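Riboflavin kinase, putative (Trypanosoma brucei, PDB 3BNW) probably phosphorylates riboflavin with ATP to give FMN, the single step of FMN biosynthesis from riboflavin by the ATP route. Local coordinates at residues 135-138 with 139-143; 144-147 with 148-152. One frame throughout, in Å; residues are numbered along the deposited sequence.

Contact 1: residues 135-138 with 139-143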
ATOM      1  N   ALA A 135     -13.523  15.274  -9.835  1.00 28.37           N
ATOM      2  CA  ALA A 135     -13.666  13.859 -10.156  1.00 28.15           C
ATOM      3  C   ALA A 135     -12.621  13.031  -9.414  1.00 28.08           C
ATOM      4  O   ALA A 135     -12.946  11.989  -8.844  1.00 27.92           O
ATOM      5  CB  ALA A 135     -13.540  13.640 -11.657  1.00 27.83           C
ATOM      6  N   LEU A 136     -11.374  13.501  -9.430  1.00 28.18           N
ATOM      7  CA  LEU A 136     -10.274  12.819  -8.741  1.00 28.26           C
ATOM      8  C   LEU A 136     -10.507  12.770  -7.235  1.00 28.41           C
ATOM      9  O   LEU A 136     -10.369  11.714  -6.614  1.00 28.80           O
ATOM     10  CB  LEU A 136      -8.927  13.499  -9.041  1.00 28.14           C
ATOM     11  CG  LEU A 136      -7.669  12.980  -8.316  1.00 28.22           C
ATOM     12  CD1 LEU A 136      -7.615  11.455  -8.222  1.00 27.31           C
ATOM     13  CD2 LEU A 136      -6.416  13.502  -8.997  1.00 28.34           C
ATOM     14  N   VAL A 137     -10.874  13.907  -6.658  1.00 28.54           N
ATOM     15  CA  VAL A 137     -11.113  13.993  -5.221  1.00 28.90           C
ATOM     16  C   VAL A 137     -12.289  13.119  -4.780  1.00 28.99           C
ATOM     17  O   VAL A 137     -12.181  12.380  -3.801  1.00 29.36           O
ATOM     18  CB  VAL A 137     -11.312  15.449  -4.777  1.00 28.91           C
ATOM     19  CG1 VAL A 137     -11.785  15.518  -3.330  1.00 29.42           C
ATOM     20  CG2 VAL A 137     -10.009  16.217  -4.957  1.00 29.02           C
ATOM     21  N   ASP A 138     -13.400  13.179  -5.507  1.00 28.98           N
ATOM     22  CA  ASP A 138     -14.551  12.332  -5.192  1.00 28.97           C
ATOM     23  C   ASP A 138     -14.220  10.846  -5.301  1.00 28.69           C
ATOM     24  O   ASP A 138     -14.856  10.026  -4.642  1.00 29.08           O
ATOM     25  CB  ASP A 138     -15.751  12.672  -6.083  1.00 29.10           C
ATOM     26  CG  ASP A 138     -16.423  13.984  -5.690  1.00 30.47           C
ATOM     27  OD1 ASP A 138     -16.258  14.435  -4.531  1.00 32.00           O
ATOM     28  OD2 ASP A 138     -17.125  14.569  -6.544  1.00 31.66           O
ATOM     29  N   THR A 139     -13.229  10.501  -6.121  1.00 28.17           N
ATOM     30  CA  THR A 139     -12.810   9.110  -6.268  1.00 27.85           C
ATOM     31  C   THR A 139     -11.863   8.671  -5.148  1.00 27.65           C
ATOM     32  O   THR A 139     -11.971   7.551  -4.667  1.00 27.60           O
ATOM     33  CB  THR A 139     -12.198   8.842  -7.662  1.00 27.86           C
ATOM     34  OG1 THR A 139     -13.198   9.083  -8.657  1.00 27.55           O
ATOM     35  CG2 THR A 139     -11.714   7.397  -7.792  1.00 25.86           C
ATOM     36  N   ILE A 140     -10.953   9.542  -4.724  1.00 27.75           N
ATOM     37  CA  ILE A 140     -10.088   9.218  -3.586  1.00 28.06           C
ATOM     38  C   ILE A 140     -10.905   9.067  -2.298  1.00 28.18           C
ATOM     39  O   ILE A 140     -10.666   8.145  -1.520  1.00 28.04           O
ATOM     40  CB  ILE A 140      -8.975  10.265  -3.352  1.00 28.13           C
ATOM     41  CG1 ILE A 140      -8.120  10.473  -4.610  1.00 28.70           C
ATOM     42  CG2 ILE A 140      -8.092   9.834  -2.201  1.00 28.00           C
ATOM     43  CD1 ILE A 140      -7.878   9.217  -5.427  1.00 29.30           C
ATOM     44  N   LYS A 141     -11.861   9.972  -2.080  1.00 28.25           N
ATOM     45  CA  LYS A 141     -12.805   9.857  -0.960  1.00 28.48           C
ATOM     46  C   LYS A 141     -13.569   8.532  -0.995  1.00 28.22           C
ATOM     47  O   LYS A 141     -13.794   7.907   0.044  1.00 28.18           O
ATOM     48  CB  LYS A 141     -13.804  11.016  -0.965  1.00 28.44           C
ATOM     49  CG  LYS A 141     -13.356  12.244  -0.183  1.00 29.40           C
ATOM     50  CD  LYS A 141     -14.026  13.534  -0.699  1.00 29.84           C
ATOM     51  CE  LYS A 141     -15.558  13.517  -0.596  1.00 30.76           C
ATOM     52  NZ  LYS A 141     -16.203  14.485  -1.543  1.00 30.52           N
ATOM     53  N   SER A 142     -13.970   8.114  -2.192  1.00 27.93           N
ATOM     54  CA  SER A 142     -14.631   6.827  -2.367  1.00 28.00           C
ATOM     55  C   SER A 142     -13.678   5.656  -2.109  1.00 27.97           C
ATOM     56  O   SER A 142     -14.094   4.636  -1.574  1.00 28.04           O
ATOM     57  CB  SER A 142     -15.230   6.717  -3.769  1.00 27.91           C
ATOM     58  OG  SER A 142     -16.226   7.704  -3.963  1.00 27.97           O
ATOM     59  N   ASP A 143     -12.412   5.803  -2.495  1.00 27.83           N
ATOM     60  CA  ASP A 143     -11.402   4.781  -2.233  1.00 27.84           C
ATOM     61  C   ASP A 143     -11.129   4.665  -0.739  1.00 27.73           C
ATOM     62  O   ASP A 143     -11.072   3.563  -0.200  1.00 27.51           O
ATOM     63  CB  ASP A 143     -10.080   5.112  -2.933  1.00 27.89           C
ATOM     64  CG  ASP A 143     -10.186   5.115  -4.442  1.00 28.24           C
ATOM     65  OD1 ASP A 143     -11.105   4.480  -5.015  1.00 27.81           O
ATOM     66  OD2 ASP A 143      -9.317   5.762  -5.060  1.00 28.79           O
TER

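Contact 2: residues 144-147 with 148-152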
ATOM      1  N   VAL A 144     -10.945   5.814  -0.090  1.00 27.66           N
ATOM      2  CA  VAL A 144     -10.653   5.872   1.339  1.00 27.66           C
ATOM      3  C   VAL A 144     -11.765   5.220   2.166  1.00 27.68           C
ATOM      4  O   VAL A 144     -11.488   4.415   3.051  1.00 27.12           O
ATOM      5  CB  VAL A 144     -10.440   7.333   1.811  1.00 27.81           C
ATOM      6  CG1 VAL A 144     -10.277   7.403   3.326  1.00 28.15           C
ATOM      7  CG2 VAL A 144      -9.229   7.943   1.124  1.00 28.08           C
ATOM      8  N   GLN A 145     -13.016   5.550   1.858  1.00 28.13           N
ATOM      9  CA  GLN A 145     -14.156   5.023   2.615  1.00 28.58           C
ATOM     10  C   GLN A 145     -14.372   3.534   2.345  1.00 28.62           C
ATOM     11  O   GLN A 145     -14.717   2.779   3.254  1.00 28.88           O
ATOM     12  CB  GLN A 145     -15.442   5.799   2.294  1.00 28.64           C
ATOM     13  CG  GLN A 145     -16.322   6.068   3.515  1.00 29.82           C
ATOM     14  CD  GLN A 145     -15.875   7.303   4.310  1.00 31.57           C
ATOM     15  OE1 GLN A 145     -14.781   7.331   4.886  1.00 32.22           O
ATOM     16  NE2 GLN A 145     -16.725   8.329   4.336  1.00 31.55           N
ATOM     17  N   PHE A 146     -14.178   3.127   1.094  1.00 28.62           N
ATOM     18  CA  PHE A 146     -14.298   1.730   0.698  1.00 29.06           C
ATOM     19  C   PHE A 146     -13.281   0.886   1.457  1.00 29.49           C
ATOM     20  O   PHE A 146     -13.639  -0.088   2.115  1.00 29.52           O
ATOM     21  CB  PHE A 146     -14.077   1.592  -0.810  1.00 28.84           C
ATOM     22  CG  PHE A 146     -14.142   0.179  -1.312  1.00 29.59           C
ATOM     23  CD1 PHE A 146     -15.344  -0.521  -1.305  1.00 29.73           C
ATOM     24  CD2 PHE A 146     -13.009  -0.453  -1.810  1.00 29.50           C
ATOM     25  CE1 PHE A 146     -15.411  -1.828  -1.777  1.00 28.75           C
ATOM     26  CE2 PHE A 146     -13.071  -1.760  -2.285  1.00 28.49           C
ATOM     27  CZ  PHE A 146     -14.275  -2.445  -2.267  1.00 28.40           C
ATOM     28  N   THR A 147     -12.017   1.290   1.366  1.00 29.94           N
ATOM     29  CA  THR A 147     -10.922   0.646   2.084  1.00 30.18           C
ATOM     30  C   THR A 147     -11.222   0.518   3.575  1.00 30.60           C
ATOM     31  O   THR A 147     -10.902  -0.495   4.186  1.00 30.67           O
ATOM     32  CB  THR A 147      -9.602   1.433   1.892  1.00 30.37           C
ATOM     33  OG1 THR A 147      -9.226   1.413   0.508  1.00 28.88           O
ATOM     34  CG2 THR A 147      -8.475   0.838   2.739  1.00 30.80           C
ATOM     35  N   ARG A 148     -11.840   1.547   4.147  1.00 31.33           N
ATOM     36  CA  ARG A 148     -12.246   1.528   5.552  1.00 32.08           C
ATOM     37  C   ARG A 148     -13.423   0.593   5.819  1.00 31.99           C
ATOM     38  O   ARG A 148     -13.429  -0.112   6.823  1.00 32.28           O
ATOM     39  CB  ARG A 148     -12.571   2.945   6.031  1.00 32.19           C
ATOM     40  CG  ARG A 148     -11.326   3.776   6.196  1.00 33.14           C
ATOM     41  CD  ARG A 148     -11.560   5.090   6.906  1.00 33.60           C
ATOM     42  NE  ARG A 148     -10.299   5.571   7.464  1.00 35.38           N
ATOM     43  CZ  ARG A 148     -10.067   6.808   7.888  1.00 36.83           C
ATOM     44  NH1 ARG A 148     -11.011   7.744   7.834  1.00 38.24           N
ATOM     45  NH2 ARG A 148      -8.867   7.112   8.372  1.00 37.28           N
ATOM     46  N   ASP A 149     -14.415   0.589   4.932  1.00 31.94           N
ATOM     47  CA  ASP A 149     -15.578  -0.292   5.082  1.00 31.67           C
ATOM     48  C   ASP A 149     -15.195  -1.765   4.942  1.00 31.20           C
ATOM     49  O   ASP A 149     -15.726  -2.619   5.658  1.00 31.18           O
ATOM     50  CB  ASP A 149     -16.676   0.071   4.069  1.00 31.79           C
ATOM     51  CG  ASP A 149     -17.366   1.397   4.392  1.00 32.66           C
ATOM     52  OD1 ASP A 149     -17.130   1.961   5.485  1.00 34.07           O
ATOM     53  OD2 ASP A 149     -18.151   1.878   3.549  1.00 33.15           O
ATOM     54  N   MET A 150     -14.271  -2.052   4.028  1.00 30.70           N
ATOM     55  CA  MET A 150     -13.806  -3.422   3.799  1.00 30.39           C
ATOM     56  C   MET A 150     -12.995  -3.948   4.979  1.00 30.81           C
ATOM     57  O   MET A 150     -13.165  -5.092   5.390  1.00 30.76           O
ATOM     58  CB  MET A 150     -12.956  -3.501   2.525  1.00 29.85           C
ATOM     59  CG  MET A 150     -13.716  -3.245   1.223  1.00 28.26           C
ATOM     60  SD  MET A 150     -15.130  -4.323   0.942  1.00 23.53           S
ATOM     61  CE  MET A 150     -14.353  -5.922   1.116  1.00 26.69           C
ATOM     62  N   LEU A 151     -12.122  -3.106   5.525  1.00 31.49           N
ATOM     63  CA  LEU A 151     -11.225  -3.517   6.609  1.00 31.74           C
ATOM     64  C   LEU A 151     -11.934  -3.661   7.960  1.00 32.18           C
ATOM     65  O   LEU A 151     -11.364  -4.228   8.896  1.00 32.10           O
ATOM     66  CB  LEU A 151     -10.036  -2.551   6.725  1.00 31.59           C
ATOM     67  CG  LEU A 151      -9.030  -2.578   5.562  1.00 31.47           C
ATOM     68  CD1 LEU A 151      -8.046  -1.429   5.690  1.00 31.13           C
ATOM     69  CD2 LEU A 151      -8.284  -3.903   5.476  1.00 30.60           C
ATOM     70  N   GLN A 152     -13.165  -3.158   8.065  1.00 32.60           N
ATOM     71  CA  GLN A 152     -13.981  -3.383   9.262  1.00 33.02           C
ATOM     72  C   GLN A 152     -14.547  -4.806   9.300  1.00 33.00           C
ATOM     73  O   GLN A 152     -14.975  -5.278  10.356  1.00 33.01           O
ATOM     74  CB  GLN A 152     -15.124  -2.362   9.354  1.00 33.19           C
ATOM     75  CG  GLN A 152     -14.673  -0.922   9.612  1.00 34.39           C
ATOM     76  CD  GLN A 152     -14.286  -0.660  11.060  1.00 36.09           C
ATOM     77  OE1 GLN A 152     -13.545  -1.434  11.666  1.00 37.43           O
ATOM     78  NE2 GLN A 152     -14.777   0.448  11.617  1.00 36.55           N
TER

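Contact 1: residues 135-138 with 139-143
Asp-138 and Lys-141 lie side by side on the solvent side of helix 133-151, three residues apart, and are joined by a salt bridge in which NZ of Lys-141 stands 3.0 Å from OD1 of Asp-138. The lysine chain runs back along the helix to CD, which brushes CG1 of Val-137, and a bend at its third torsion (chi3 60°) then turns CE across to the side where Asp-138 lies, bringing NZ to OD1. The carbonyl of Asp-138 is gripped twice from the next turn. Ser-142 N reaches it at 3.2 Å from well above the carbonyl plane, while Ser-142 OG donates at 2.8 Å nearly in line with the C=O bond. Thr-139 does the same one turn earlier: with OG1 set beside its own backbone N (chi1 -62°), the hydroxyl donates to Ala-135 O at 2.9 Å, whereas Thr-139 N gives that oxygen a weak bond and a second weak one to Leu-136 O. Lys-141 N to Val-137 O is nearly straight, with an N-H...O angle of 175°, and Ile-140 N donates to Leu-136 O in the carbonyl plane. Leu-136 and Ile-140 add an apolar strip, CD1 against CD1 at 3.6 Å, and Leu-136 continues it onto Phe-37 and Phe-130. A short hydroxyl beside its own backbone N can give the carbonyl four residues earlier a second donor. Asp-138 O, Ala-135 O and the Asp-138/Lys-141 pair are thus served from within the helix, whereas Asp-143 reaches the sheet in a salt bridge to Arg-125.

Contact 2: residues 144-147 with 148-152
Met-150 lays its CG over one face of the Phe-146 ring, one turn further along the helix. That carbon stands 3.7 Å from the ring centroid and only 15° off the ring normal, a CH-pi contact, and it is displaced somewhat toward the rim, where CZ is its nearest ring atom. The bend at the second torsion, about CB-CG, sets SD obliquely beside CE1 and CZ; it lies 4.3 Å from the centroid, 38° off the normal, in a Met-aromatic contact. Phe-146 can offer its face because its CG is turned opposite the backbone nitrogen (chi1 178°), so the ring stands out from the helix and leans toward the next turn. Beneath the pair, Met-150 N donates to Phe-146 O at 2.8 Å, which fixes the spacing of the two residues. On a neighbouring side of the helix Thr-147 and Leu-151 run alongside each other, CG2 touching CD1 at 3.7 Å. The threonine methyl thus serves as the apolar partner. Arg-148 extends its chain from CG to NE past Val-144, whose CG1 lies 4.3 Å above the guanidinium plane.

Further out, His-8, left from the expression tag, stacks with the Phe-146 ring, Ile-124 of strand 115-126 touches Phe-146 and Thr-147, and Tyr-61 of strand 58-69 meets Thr-147 and Met-150. Flexible, polarisable methionine suits a place between an aromatic ring and the sheet. Side-chain packing here is mainly apolar, and the one buried hydroxyl named, Thr-147 OG1, is met inside the helix by Asp-143 O.

In the fold
Following the chain from the N terminus, strand 115-126 leads into helix 133-151, which carries both contacts and packs outside the curled antiparallel sheet, consistent with the beta-barrel of the riboflavin kinase family. Neither closes a long loop, for each joins successive turns of one helix. They stand in series: contact 1 (135-143) ends before contact 2 (144-152) begins, without nesting or crossing, their centres about 13 Å apart. Contact 1 is the more exposed, meeting Phe-37 and Phe-130 in loops and, through Arg-125, the end of strand 115-126. Contact 2 lies partly buried against strands 58-69 and 115-126 and leads on to helix 154-157, so the helix packs more deeply toward its C-terminal end.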